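Local coordinates for amidohydrolase 3 domain-containing protein (Pyrococcus horikoshii, PDB 3IGH) that is probably a hydrolase of the amidohydrolase family acting on carbon-nitrogen bonds other than peptide bonds, though its natural substrate is unknown, at residues A[65-70]-A[359-364]; A[206-211]-A[336-341]; A[228-233]-A[454-459]; A[397-402]-A[441-446]. All coordinates share one frame; numbering follows the deposited sequence.

Contact 1. Residues A[65-70]-A[359-364]. With SO4 (sulfate ion), chain B; SO4 (sulfate ion), chain E.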
loop_
_atom_site.group_PDB
_atom_site.type_symbol
_atom_site.label_atom_id
_atom_site.label_comp_id
_atom_site.label_asym_id
_atom_site.label_seq_id
_atom_site.Cartn_x
_atom_site.Cartn_y
_atom_site.Cartn_z
ATOM N N ASP A 65 19.975 -3.472 -6.231
ATOM C CA ASP A 65 20.008 -4.657 -7.073
ATOM C C ASP A 65 18.672 -4.751 -7.792
ATOM O O ASP A 65 17.663 -5.055 -7.183
ATOM C CB ASP A 65 20.247 -5.917 -6.231
ATOM C CG ASP A 65 20.556 -7.156 -7.080
ATOM O OD1 ASP A 65 19.850 -7.432 -8.073
ATOM O OD2 ASP A 65 21.490 -7.900 -6.722
ATOM N N SER A 66 18.674 -4.526 -9.098
ATOM C CA SER A 66 17.407 -4.398 -9.830
ATOM C C SER A 66 16.732 -5.720 -10.214
ATOM O O SER A 66 15.700 -5.706 -10.893
ATOM C CB SER A 66 17.593 -3.501 -11.062
ATOM O OG SER A 66 18.506 -4.075 -11.975
ATOM N N HIS A 67 17.270 -6.853 -9.760
ATOM C CA HIS A 67 16.682 -8.166 -10.096
ATOM C C HIS A 67 17.267 -9.262 -9.223
ATOM O O HIS A 67 18.362 -9.751 -9.490
ATOM C CB HIS A 67 16.915 -8.486 -11.587
ATOM C CG HIS A 67 16.292 -9.764 -12.064
ATOM N ND1 HIS A 67 15.445 -9.806 -13.150
ATOM C CD2 HIS A 67 16.419 -11.043 -11.641
ATOM C CE1 HIS A 67 15.072 -11.054 -13.369
ATOM N NE2 HIS A 67 15.641 -11.825 -12.462
ATOM N N LEU A 68 16.531 -9.663 -8.192
ATOM C CA LEU A 68 16.913 -10.833 -7.415
ATOM C C LEU A 68 15.696 -11.543 -6.831
ATOM O O LEU A 68 14.564 -11.067 -6.953
ATOM C CB LEU A 68 17.952 -10.475 -6.327
ATOM C CG LEU A 68 17.744 -9.295 -5.378
ATOM C CD1 LEU A 68 16.499 -9.455 -4.486
ATOM C CD2 LEU A 68 18.982 -9.154 -4.520
ATOM N N HIS A 69 15.950 -12.669 -6.177
ATOM C CA HIS A 69 14.913 -13.477 -5.568
ATOM C C HIS A 69 15.192 -13.529 -4.080
ATOM O O HIS A 69 16.009 -14.323 -3.620
ATOM C CB HIS A 69 14.940 -14.887 -6.148
ATOM C CG HIS A 69 14.838 -14.932 -7.640
ATOM N ND1 HIS A 69 13.630 -14.990 -8.301
ATOM C CD2 HIS A 69 15.793 -14.941 -8.598
ATOM C CE1 HIS A 69 13.846 -15.022 -9.606
ATOM N NE2 HIS A 69 15.151 -14.988 -9.813
ATOM N N LEU A 70 14.506 -12.667 -3.338
ATOM C CA LEU A 70 14.725 -12.478 -1.914
ATOM C C LEU A 70 14.436 -13.761 -1.138
ATOM O O LEU A 70 15.208 -14.146 -0.265
ATOM C CB LEU A 70 13.834 -11.324 -1.436
ATOM C CG LEU A 70 14.274 -10.206 -0.500
ATOM C CD1 LEU A 70 15.676 -9.704 -0.778
ATOM C CD2 LEU A 70 13.289 -9.044 -0.595
ATOM N N SER A 359 17.577 -4.534 -17.292
ATOM C CA SER A 359 18.264 -4.997 -16.094
ATOM C C SER A 359 19.195 -6.143 -16.476
ATOM O O SER A 359 18.749 -7.190 -16.941
ATOM C CB SER A 359 17.249 -5.442 -15.041
ATOM O OG SER A 359 17.879 -5.991 -13.911
ATOM N N VAL A 360 20.494 -5.932 -16.291
ATOM C CA VAL A 360 21.489 -6.918 -16.707
ATOM C C VAL A 360 22.275 -7.439 -15.511
ATOM O O VAL A 360 22.295 -6.812 -14.451
ATOM C CB VAL A 360 22.469 -6.347 -17.772
ATOM C CG1 VAL A 360 21.727 -5.997 -19.067
ATOM C CG2 VAL A 360 23.252 -5.152 -17.245
ATOM N N GLN A 361 22.929 -8.583 -15.691
ATOM C CA GLN A 361 23.624 -9.246 -14.589
ATOM C C GLN A 361 25.082 -9.537 -14.967
ATOM O O GLN A 361 25.388 -10.633 -15.435
ATOM C CB GLN A 361 22.906 -10.546 -14.207
ATOM C CG GLN A 361 21.474 -10.403 -13.664
ATOM C CD GLN A 361 20.452 -10.164 -14.758
ATOM O OE1 GLN A 361 20.552 -10.731 -15.846
ATOM N NE2 GLN A 361 19.478 -9.299 -14.486
ATOM N N PRO A 362 25.974 -8.544 -14.806
ATOM C CA PRO A 362 27.381 -8.687 -15.233
ATOM C C PRO A 362 28.158 -9.896 -14.701
ATOM O O PRO A 362 29.020 -10.406 -15.411
ATOM C CB PRO A 362 28.020 -7.366 -14.790
ATOM C CG PRO A 362 26.868 -6.388 -14.841
ATOM C CD PRO A 362 25.700 -7.181 -14.308
ATOM N N HIS A 363 27.844 -10.380 -13.501
ATOM C CA HIS A 363 28.543 -11.554 -12.973
ATOM C C HIS A 363 28.297 -12.858 -13.754
ATOM O O HIS A 363 29.061 -13.817 -13.609
ATOM C CB HIS A 363 28.326 -11.729 -11.465
ATOM C CG HIS A 363 29.406 -12.524 -10.798
ATOM N ND1 HIS A 363 29.317 -13.885 -10.612
ATOM C CD2 HIS A 363 30.617 -12.157 -10.315
ATOM C CE1 HIS A 363 30.414 -14.321 -10.019
ATOM N NE2 HIS A 363 31.220 -13.293 -9.832
ATOM N N PHE A 364 27.259 -12.884 -14.601
ATOM C CA PHE A 364 27.044 -14.003 -15.536
ATOM C C PHE A 364 28.230 -14.218 -16.492
ATOM O O PHE A 364 28.459 -15.337 -16.926
ATOM C CB PHE A 364 25.760 -13.820 -16.364
ATOM C CG PHE A 364 24.490 -14.280 -15.668
ATOM C CD1 PHE A 364 24.059 -13.692 -14.484
ATOM C CD2 PHE A 364 23.714 -15.296 -16.221
ATOM C CE1 PHE A 364 22.864 -14.111 -13.858
ATOM C CE2 PHE A 364 22.537 -15.723 -15.601
ATOM C CZ PHE A 364 22.113 -15.124 -14.419
HETATM S S SO4 B . 15.017 -15.070 -14.039
HETATM O O1 SO4 B . 14.595 -14.634 -12.723
HETATM O O2 SO4 B . 16.467 -15.192 -14.054
HETATM O O3 SO4 B . 14.449 -16.383 -14.312
HETATM O O4 SO4 B . 14.601 -14.077 -15.036
HETATM S S SO4 E . 34.552 -13.922 -8.526
HETATM O O1 SO4 E . 35.194 -13.900 -7.217
HETATM O O2 SO4 E . 35.570 -13.990 -9.573
HETATM O O3 SO4 E . 33.655 -15.069 -8.611
HETATM O O4 SO4 E . 33.781 -12.698 -8.713
#

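Contact 2. Residues A[206-211]-A[336-341]. With SO4 (sulfate ion), chain H; SO4 (sulfate ion), chain B.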
loop_
_atom_site.group_PDB
_atom_site.type_symbol
_atom_site.label_atom_id
_atom_site.label_comp_id
_atom_site.label_asym_id
_atom_site.label_seq_id
_atom_site.Cartn_x
_atom_site.Cartn_y
_atom_site.Cartn_z
ATOM N N SER A 206 14.706 -4.911 -6.611
ATOM C CA SER A 206 13.497 -5.439 -7.238
ATOM C C SER A 206 13.467 -6.940 -7.015
ATOM O O SER A 206 14.370 -7.672 -7.445
ATOM C CB SER A 206 13.428 -5.157 -8.736
ATOM O OG SER A 206 13.468 -3.772 -9.008
ATOM N N PHE A 207 12.425 -7.379 -6.327
ATOM C CA PHE A 207 12.223 -8.782 -5.980
ATOM C C PHE A 207 11.324 -9.348 -7.074
ATOM O O PHE A 207 10.163 -8.980 -7.184
ATOM C CB PHE A 207 11.606 -8.856 -4.568
ATOM C CG PHE A 207 11.241 -10.248 -4.071
ATOM C CD1 PHE A 207 11.574 -11.417 -4.766
ATOM C CD2 PHE A 207 10.579 -10.371 -2.845
ATOM C CE1 PHE A 207 11.189 -12.684 -4.277
ATOM C CE2 PHE A 207 10.209 -11.622 -2.341
ATOM C CZ PHE A 207 10.514 -12.779 -3.056
ATOM N N MET A 208 11.893 -10.232 -7.892
ATOM C CA MET A 208 11.207 -10.802 -9.062
ATOM C C MET A 208 10.508 -12.121 -8.773
ATOM O O MET A 208 11.032 -12.940 -8.034
ATOM C CB MET A 208 12.216 -11.011 -10.187
ATOM C CG MET A 208 13.183 -9.831 -10.337
ATOM S SD MET A 208 12.311 -8.302 -10.750
ATOM C CE MET A 208 11.666 -8.902 -12.291
ATOM N N SER A 209 9.344 -12.313 -9.406
ATOM C CA SER A 209 8.477 -13.494 -9.236
ATOM C C SER A 209 8.072 -13.717 -7.784
ATOM O O SER A 209 8.297 -14.784 -7.198
ATOM C CB SER A 209 9.070 -14.757 -9.879
ATOM O OG SER A 209 9.230 -14.561 -11.270
ATOM N N VAL A 210 7.473 -12.685 -7.208
ATOM C CA VAL A 210 6.917 -12.789 -5.866
ATOM C C VAL A 210 5.647 -13.635 -5.979
ATOM O O VAL A 210 4.701 -13.247 -6.677
ATOM C CB VAL A 210 6.589 -11.368 -5.295
ATOM C CG1 VAL A 210 5.918 -11.455 -3.932
ATOM C CG2 VAL A 210 7.847 -10.535 -5.201
ATOM N N ASN A 211 5.630 -14.794 -5.317
ATOM C CA ASN A 211 4.444 -15.650 -5.316
ATOM C C ASN A 211 3.488 -15.290 -4.167
ATOM O O ASN A 211 3.692 -14.289 -3.479
ATOM C CB ASN A 211 4.819 -17.156 -5.317
ATOM C CG ASN A 211 5.586 -17.599 -4.065
ATOM O OD1 ASN A 211 5.411 -17.054 -2.973
ATOM N ND2 ASN A 211 6.440 -18.615 -4.226
ATOM N N ARG A 336 10.326 -3.186 -19.087
ATOM C CA ARG A 336 11.698 -3.559 -18.805
ATOM C C ARG A 336 11.988 -4.975 -19.284
ATOM O O ARG A 336 11.100 -5.835 -19.292
ATOM C CB ARG A 336 12.072 -3.333 -17.320
ATOM C CG ARG A 336 11.121 -3.907 -16.305
ATOM C CD ARG A 336 11.589 -3.649 -14.859
ATOM N NE ARG A 336 12.776 -4.426 -14.501
ATOM C CZ ARG A 336 13.371 -4.388 -13.310
ATOM N NH1 ARG A 336 12.897 -3.620 -12.335
ATOM N NH2 ARG A 336 14.448 -5.130 -13.096
ATOM N N ILE A 337 13.221 -5.181 -19.736
ATOM C CA ILE A 337 13.664 -6.500 -20.156
ATOM C C ILE A 337 14.749 -6.978 -19.195
ATOM O O ILE A 337 15.644 -6.224 -18.837
ATOM C CB ILE A 337 14.120 -6.507 -21.634
ATOM C CG1 ILE A 337 12.893 -6.461 -22.546
ATOM C CG2 ILE A 337 14.951 -7.754 -21.970
ATOM C CD1 ILE A 337 13.134 -5.745 -23.853
ATOM N N GLU A 338 14.615 -8.229 -18.760
ATOM C CA GLU A 338 15.557 -8.853 -17.849
ATOM C C GLU A 338 16.535 -9.712 -18.641
ATOM O O GLU A 338 16.121 -10.454 -19.543
ATOM C CB GLU A 338 14.814 -9.714 -16.826
ATOM C CG GLU A 338 13.623 -9.014 -16.165
ATOM C CD GLU A 338 13.996 -7.666 -15.559
ATOM O OE1 GLU A 338 14.829 -7.632 -14.631
ATOM O OE2 GLU A 338 13.457 -6.641 -16.019
ATOM N N HIS A 339 17.818 -9.582 -18.278
ATOM C CA HIS A 339 18.973 -10.277 -18.862
ATOM C C HIS A 339 19.509 -9.618 -20.129
ATOM O O HIS A 339 20.631 -9.087 -20.132
ATOM C CB HIS A 339 18.705 -11.767 -19.102
ATOM C CG HIS A 339 18.437 -12.549 -17.855
ATOM N ND1 HIS A 339 19.392 -13.339 -17.253
ATOM C CD2 HIS A 339 17.312 -12.685 -17.111
ATOM C CE1 HIS A 339 18.873 -13.912 -16.181
ATOM N NE2 HIS A 339 17.613 -13.528 -16.071
ATOM N N ALA A 340 18.709 -9.666 -21.198
ATOM C CA ALA A 340 19.099 -9.166 -22.529
ATOM C C ALA A 340 20.482 -9.697 -22.928
ATOM O O ALA A 340 21.362 -8.944 -23.355
ATOM C CB ALA A 340 19.048 -7.631 -22.576
ATOM N N SER A 341 20.654 -11.008 -22.773
ATOM C CA SER A 341 21.970 -11.648 -22.840
ATOM C C SER A 341 22.573 -11.672 -24.240
ATOM O O SER A 341 23.789 -11.581 -24.396
ATOM C CB SER A 341 21.877 -13.068 -22.287
ATOM O OG SER A 341 21.302 -13.060 -20.984
HETATM S S SO4 H . 5.397 -20.236 -7.498
HETATM O O1 SO4 H . 6.551 -19.822 -6.710
HETATM O O2 SO4 H . 5.638 -21.542 -8.098
HETATM O O3 SO4 H . 4.226 -20.315 -6.635
HETATM O O4 SO4 H . 5.145 -19.258 -8.547
HETATM S S SO4 B . 15.017 -15.070 -14.039
HETATM O O1 SO4 B . 14.595 -14.634 -12.723
HETATM O O2 SO4 B . 16.467 -15.192 -14.054
HETATM O O3 SO4 B . 14.449 -16.383 -14.312
HETATM O O4 SO4 B . 14.601 -14.077 -15.036
#

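Contact 3. Residues A[228-233]-A[454-459]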
loop_
_atom_site.group_PDB
_atom_site.type_symbol
_atom_site.label_atom_id
_atom_site.label_comp_id
_atom_site.label_asym_id
_atom_site.label_seq_id
_atom_site.Cartn_x
_atom_site.Cartn_y
_atom_site.Cartn_z
ATOM N N SER A 228 13.797 -4.033 6.172
ATOM C CA SER A 228 14.929 -3.154 6.413
ATOM C C SER A 228 15.546 -2.601 5.127
ATOM O O SER A 228 16.481 -1.800 5.176
ATOM C CB SER A 228 15.984 -3.890 7.245
ATOM O OG SER A 228 16.473 -5.014 6.538
ATOM N N ILE A 229 15.021 -3.041 3.981
ATOM C CA ILE A 229 15.460 -2.570 2.668
ATOM C C ILE A 229 14.220 -2.214 1.834
ATOM O O ILE A 229 13.122 -2.704 2.107
ATOM C CB ILE A 229 16.296 -3.655 1.905
ATOM C CG1 ILE A 229 15.488 -4.951 1.729
ATOM C CG2 ILE A 229 17.656 -3.902 2.604
ATOM C CD1 ILE A 229 16.101 -6.002 0.770
ATOM N N ASN A 230 14.400 -1.363 0.828
ATOM C CA ASN A 230 13.330 -1.068 -0.120
ATOM C C ASN A 230 13.110 -2.252 -1.054
ATOM O O ASN A 230 14.057 -2.790 -1.626
ATOM C CB ASN A 230 13.638 0.208 -0.913
ATOM C CG ASN A 230 13.925 1.394 -0.008
ATOM O OD1 ASN A 230 13.120 1.729 0.867
ATOM N ND2 ASN A 230 15.078 2.028 -0.206
ATOM N N VAL A 231 11.859 -2.684 -1.165
ATOM C CA VAL A 231 11.519 -3.848 -1.972
ATOM C C VAL A 231 10.495 -3.454 -3.032
ATOM O O VAL A 231 9.377 -3.056 -2.707
ATOM C CB VAL A 231 10.963 -5.000 -1.099
ATOM C CG1 VAL A 231 10.559 -6.203 -1.971
ATOM C CG2 VAL A 231 11.981 -5.422 -0.030
ATOM N N PHE A 232 10.880 -3.582 -4.298
ATOM C CA PHE A 232 9.963 -3.373 -5.411
ATOM C C PHE A 232 9.515 -4.754 -5.912
ATOM O O PHE A 232 10.261 -5.455 -6.609
ATOM C CB PHE A 232 10.625 -2.502 -6.498
ATOM C CG PHE A 232 10.874 -1.082 -6.046
ATOM C CD1 PHE A 232 9.980 -0.065 -6.387
ATOM C CD2 PHE A 232 11.967 -0.770 -5.220
ATOM C CE1 PHE A 232 10.173 1.242 -5.933
ATOM C CE2 PHE A 232 12.177 0.539 -4.763
ATOM C CZ PHE A 232 11.272 1.544 -5.120
ATOM N N ALA A 233 8.301 -5.142 -5.531
ATOM C CA ALA A 233 7.788 -6.491 -5.788
ATOM C C ALA A 233 7.245 -6.651 -7.199
ATOM O O ALA A 233 6.322 -5.951 -7.605
ATOM C CB ALA A 233 6.718 -6.867 -4.768
ATOM N N SER A 454 11.660 6.615 -8.500
ATOM C CA SER A 454 12.062 7.955 -8.949
ATOM C C SER A 454 12.814 8.758 -7.884
ATOM O O SER A 454 13.511 9.722 -8.206
ATOM C CB SER A 454 10.854 8.747 -9.462
ATOM O OG SER A 454 9.918 8.951 -8.420
ATOM N N ASP A 455 12.691 8.352 -6.623
ATOM C CA ASP A 455 13.383 9.050 -5.535
ATOM C C ASP A 455 14.535 8.245 -4.921
ATOM O O ASP A 455 14.918 8.474 -3.782
ATOM C CB ASP A 455 12.385 9.502 -4.461
ATOM C CG ASP A 455 11.590 8.344 -3.867
ATOM O OD1 ASP A 455 11.745 7.193 -4.331
ATOM O OD2 ASP A 455 10.802 8.587 -2.930
ATOM N N ILE A 456 15.073 7.285 -5.666
ATOM C CA ILE A 456 16.220 6.514 -5.186
ATOM C C ILE A 456 17.351 6.605 -6.209
ATOM O O ILE A 456 17.095 6.742 -7.407
ATOM C CB ILE A 456 15.836 5.026 -4.885
ATOM C CG1 ILE A 456 14.689 4.954 -3.863
ATOM C CG2 ILE A 456 17.061 4.211 -4.421
ATOM C CD1 ILE A 456 14.214 3.545 -3.492
ATOM N N GLY A 457 18.596 6.562 -5.739
ATOM C CA GLY A 457 19.730 6.354 -6.638
ATOM C C GLY A 457 20.748 7.478 -6.652
ATOM O O GLY A 457 21.886 7.279 -7.089
ATOM N N LYS A 458 20.325 8.658 -6.194
ATOM C CA LYS A 458 21.213 9.814 -6.048
ATOM C C LYS A 458 21.118 10.358 -4.623
ATOM O O LYS A 458 20.191 10.021 -3.889
ATOM C CB LYS A 458 20.851 10.910 -7.053
ATOM C CG LYS A 458 21.186 10.588 -8.506
ATOM C CD LYS A 458 20.927 11.798 -9.400
ATOM C CE LYS A 458 20.971 11.436 -10.877
ATOM N NZ LYS A 458 22.339 11.104 -11.364
ATOM N N LEU A 459 22.078 11.183 -4.214
ATOM C CA LEU A 459 21.983 11.793 -2.879
ATOM C C LEU A 459 21.799 13.304 -3.010
ATOM O O LEU A 459 22.365 14.098 -2.259
ATOM C CB LEU A 459 23.162 11.396 -1.970
ATOM C CG LEU A 459 23.273 9.923 -1.546
ATOM C CD1 LEU A 459 24.642 9.629 -0.929
ATOM C CD2 LEU A 459 22.137 9.476 -0.592
#

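Contact 4. Residues A[397-402]-A[441-446]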
loop_
_atom_site.group_PDB
_atom_site.type_symbol
_atom_site.label_atom_id
_atom_site.label_comp_id
_atom_site.label_asym_id
_atom_site.label_seq_id
_atom_site.Cartn_x
_atom_site.Cartn_y
_atom_site.Cartn_z
ATOM N N PHE A 397 22.016 -2.637 -12.919
ATOM C CA PHE A 397 22.792 -3.838 -12.608
ATOM C C PHE A 397 22.072 -4.662 -11.552
ATOM O O PHE A 397 21.382 -4.130 -10.672
ATOM C CB PHE A 397 24.196 -3.482 -12.095
ATOM C CG PHE A 397 25.192 -3.117 -13.180
ATOM C CD1 PHE A 397 24.827 -3.068 -14.524
ATOM C CD2 PHE A 397 26.502 -2.791 -12.834
ATOM C CE1 PHE A 397 25.747 -2.722 -15.508
ATOM C CE2 PHE A 397 27.427 -2.438 -13.802
ATOM C CZ PHE A 397 27.045 -2.404 -15.150
ATOM N N SER A 398 22.276 -5.967 -11.627
ATOM C CA SER A 398 21.665 -6.890 -10.705
ATOM C C SER A 398 22.487 -8.170 -10.643
ATOM O O SER A 398 23.405 -8.361 -11.431
ATOM C CB SER A 398 20.242 -7.211 -11.166
ATOM O OG SER A 398 20.198 -7.604 -12.523
ATOM N N THR A 399 22.133 -9.046 -9.710
ATOM C CA THR A 399 22.863 -10.282 -9.507
ATOM C C THR A 399 22.033 -11.510 -9.838
ATOM O O THR A 399 22.596 -12.587 -10.018
ATOM C CB THR A 399 23.347 -10.426 -8.044
ATOM O OG1 THR A 399 22.237 -10.279 -7.149
ATOM C CG2 THR A 399 24.412 -9.382 -7.717
ATOM N N ASP A 400 20.703 -11.357 -9.890
ATOM C CA ASP A 400 19.778 -12.492 -9.948
ATOM C C ASP A 400 20.047 -13.443 -8.782
ATOM O O ASP A 400 19.880 -14.655 -8.901
ATOM C CB ASP A 400 19.854 -13.222 -11.310
ATOM C CG ASP A 400 18.663 -14.131 -11.562
ATOM O OD1 ASP A 400 17.583 -13.900 -10.971
ATOM O OD2 ASP A 400 18.817 -15.091 -12.347
ATOM N N SER A 401 20.472 -12.883 -7.652
ATOM C CA SER A 401 20.758 -13.664 -6.457
ATOM C C SER A 401 19.542 -14.529 -6.099
ATOM O O SER A 401 18.397 -14.055 -6.165
ATOM C CB SER A 401 21.123 -12.725 -5.305
ATOM O OG SER A 401 21.249 -13.436 -4.096
ATOM N N PRO A 402 19.775 -15.802 -5.730
ATOM C CA PRO A 402 21.043 -16.487 -5.433
ATOM C C PRO A 402 21.770 -17.219 -6.580
ATOM O O PRO A 402 22.655 -18.044 -6.302
ATOM C CB PRO A 402 20.617 -17.501 -4.377
ATOM C CG PRO A 402 19.228 -17.910 -4.820
ATOM C CD PRO A 402 18.626 -16.699 -5.534
ATOM N N HIS A 441 27.207 4.025 -11.379
ATOM C CA HIS A 441 25.982 4.679 -11.830
ATOM C C HIS A 441 24.883 3.659 -12.159
ATOM O O HIS A 441 23.730 3.841 -11.760
ATOM C CB HIS A 441 26.261 5.565 -13.050
ATOM C CG HIS A 441 25.026 6.132 -13.682
ATOM N ND1 HIS A 441 24.401 7.269 -13.209
ATOM C CD2 HIS A 441 24.306 5.727 -14.755
ATOM C CE1 HIS A 441 23.349 7.537 -13.962
ATOM N NE2 HIS A 441 23.269 6.615 -14.906
ATOM N N SER A 442 25.248 2.596 -12.884
ATOM C CA SER A 442 24.295 1.560 -13.285
ATOM C C SER A 442 23.746 0.791 -12.092
ATOM O O SER A 442 22.578 0.400 -12.084
ATOM C CB SER A 442 24.923 0.596 -14.293
ATOM O OG SER A 442 25.264 1.264 -15.495
ATOM N N TYR A 443 24.585 0.624 -11.071
ATOM C CA TYR A 443 24.238 -0.120 -9.871
ATOM C C TYR A 443 23.540 0.740 -8.799
ATOM O O TYR A 443 23.226 0.261 -7.707
ATOM C CB TYR A 443 25.509 -0.725 -9.290
ATOM C CG TYR A 443 25.390 -2.154 -8.810
ATOM C CD1 TYR A 443 26.493 -2.999 -8.858
ATOM C CD2 TYR A 443 24.193 -2.662 -8.299
ATOM C CE1 TYR A 443 26.417 -4.310 -8.413
ATOM C CE2 TYR A 443 24.103 -3.985 -7.854
ATOM C CZ TYR A 443 25.225 -4.806 -7.915
ATOM O OH TYR A 443 25.169 -6.118 -7.473
ATOM N N THR A 444 23.323 2.016 -9.090
ATOM C CA THR A 444 22.634 2.890 -8.143
ATOM C C THR A 444 21.445 3.556 -8.836
ATOM O O THR A 444 20.317 3.036 -8.786
ATOM C CB THR A 444 23.603 3.928 -7.487
ATOM O OG1 THR A 444 24.263 4.682 -8.512
ATOM C CG2 THR A 444 24.657 3.231 -6.619
ATOM N N TYR A 445 21.693 4.678 -9.512
ATOM C CA TYR A 445 20.630 5.399 -10.211
ATOM C C TYR A 445 20.064 4.609 -11.396
ATOM O O TYR A 445 18.863 4.655 -11.642
ATOM C CB TYR A 445 21.116 6.780 -10.655
ATOM C CG TYR A 445 20.066 7.683 -11.272
ATOM C CD1 TYR A 445 19.056 8.253 -10.497
ATOM C CD2 TYR A 445 20.112 7.994 -12.634
ATOM C CE1 TYR A 445 18.102 9.097 -11.071
ATOM C CE2 TYR A 445 19.170 8.835 -13.217
ATOM C CZ TYR A 445 18.173 9.386 -12.431
ATOM O OH TYR A 445 17.243 10.214 -13.010
ATOM N N GLY A 446 20.928 3.870 -12.095
ATOM C CA GLY A 446 20.513 3.063 -13.246
ATOM C C GLY A 446 19.479 2.030 -12.825
ATOM O O GLY A 446 18.388 1.969 -13.391
#

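Contact 1. Residues A[65-70]-A[359-364]
S66 and S359 meet hydroxyl to hydroxyl inside the barrel, S66 OG lying 2.8 Å from S359 OG in a hydrogen bond that either could donate. S359 turns its oxygen anti to the backbone N (chi1 175°), and that oxygen is also bonded to S398 OG. Next comes H67. Its backbone N donates to D65 OD1 at 3.1 Å, an Asx turn at the corner the chain makes through S66 and H67. Its CB rests 3.5 Å from S359 OG, while Q361 NE2 approaches the root of the ring obliquely, 4.0 Å from H67 CG, with amide and imidazole planes 56° apart. That amide is tied to S398 OG, with a weak bond back to S359 O. The H67 ring is held at both nitrogens: ND1 by E338, and NE2 by O1 of a sulfate, 3.0 Å away and near the ring plane. Two residues on, H69 NE2 reaches the same sulfate O1 at 3.0 Å, but weakly because the angle is only 126°. K262 and H314 also bind this ion. A His-X-His pair ending the first barrel strand is the amidohydrolase signature that in relatives binds a divalent metal; here a sulfate occupies its neighbourhood.

Contact 2. Residues A[206-211]-A[336-341]
This is a buried contact across the inside of a TIM barrel, between S206 and M208 on strand 202-210 and R336 and E338, which stand at and just beyond strand 336-337. The backbones stay well apart, with the CA atoms of M208 and E338 10.0 Å from each other, so long side chains do the bridging. R336 sends its guanidinium edge toward S206, but the one bond across, from NH1 to S206 OG, is weak at 3.4 Å; the stronger partner of that hydroxyl is S451. The arginine bends at chi3 (-70°) and grips E338 of its own segment side-on: NE reaches OE2 at 2.8 Å and NH2 reaches OE1 at 3.0 Å, both on the syn side of the carboxylate and somewhat out of its plane. The two strands lie four apart in the ring of eight, so these side chains span the barrel interior beneath the amidohydrolase active-site end. R336 NH2 also donates to S66 O, and E338 OE1 accepts from H67 ND1, so the ion pair forms a second shell that probably helps set the rotation of that ring. M208, bent at chi2 and chi3, brings its CE methyl to van der Waals distance of the carboxylate, 4.1 Å from E338 OE1, with its sulfur loosely near the guanidinium. Past the corner, H339 NE2 donates to O2 of the sulfate shared with H67, at 2.9 Å.

Contact 3. Residues A[228-233]-A[454-459]
The N-terminal mouth of the TIM barrel, the end away from the sulfate-binding histidines, is where I456 meets N230 and F232. Strand 230-235 starts here, and N230 and F232, two residues apart, both turn toward the loop that follows helix 436-450. From that loop I456 comes in the opposite direction. Its CG1 is anti to the carbonyl carbon and the chain is extended beyond it (chi2 180°), which carries the CD1 methyl to the front as the one atom of I456 that makes the contact. CD1 sits 3.8 Å from F232 CE2 and 3.9 Å from F232 CZ, in the plane of the ring and at its edge; A453 and strand 256-264 also pack against this phenylalanine. The same methyl lies 3.7 Å from N230 ND2 and 4.1 Å from N230 CG. The amide has its polar work done elsewhere: ND2 donates to S204 OG and to E466 OE2, and OD1 accepts from R255. I456 also packs on F64 and S204, reaching the two preceding strands of the barrel. No hydrogen bond or charge joins the two segments, so van der Waals packing alone connects them, with one methyl set against an aromatic edge and a buried amide whose orientation is fixed by its three bonds to other residues.

Contact 4. Residues A[397-402]-A[441-446]
F397, at the end of strand 395-397, lies against S442 and Y443 of helix 436-450. S442 CB stands over one face of the phenylalanine, 3.6 Å from the ring centroid and only 9° off the normal, a CH-pi contact. Its hydroxyl is held by D438 O in the turn before. Y443 crosses F397 at about a right angle: the edge of F397 points at the tyrosine face in an offset edge-to-face pair, centroids 5.9 Å apart and planes at 72°. F397 CB also lies over that tyrosine face in a second CH-pi contact, 3.9 Å from its centroid. The packing joins the last strand of the TIM barrel to a helix on its outside, pinned by a backbone bond, F397 N to S442 O at 3.2 Å. In the pi-type turn here G446 N bonds H441 O at 2.8 Å rather than S442 O, which leaves the S442 carbonyl for F397 N and S447 OG. The Y443 ring is flanked edge-to-face by F63, and its OH lies 3.4 Å from T399 CG2, the branch anti to the carbonyl carbon. T399 OG1, between backbone N and carbonyl carbon (chi1 54°), bonds D65 and accepts from S401 N in an ST turn.

In the fold
Contacts 1 and 2 share the sulfate-bearing end of the barrel, where the family keeps its active site, and contact 4 backs contact 1 from the side of the outer helix. The centres of contacts 1 and 4 are about 6 Å apart and those of contacts 1 and 2 about 8 Å. Polar bonds weld them: R336 NH2 lies 2.6 Å from S66 O, and D65 links contact 1 to contact 4. One sulfate takes bonds from both contact 1 and contact 2. Contact 3 sits at the other mouth, its centre about 15 Å from that of contact 1, yet neighbouring strands tie it to contact 2, F207 N being 2.9 Å from F232 O. Segments 454-459 and 441-446 also touch, through G457 O and Y445 CB, 3.7 Å apart.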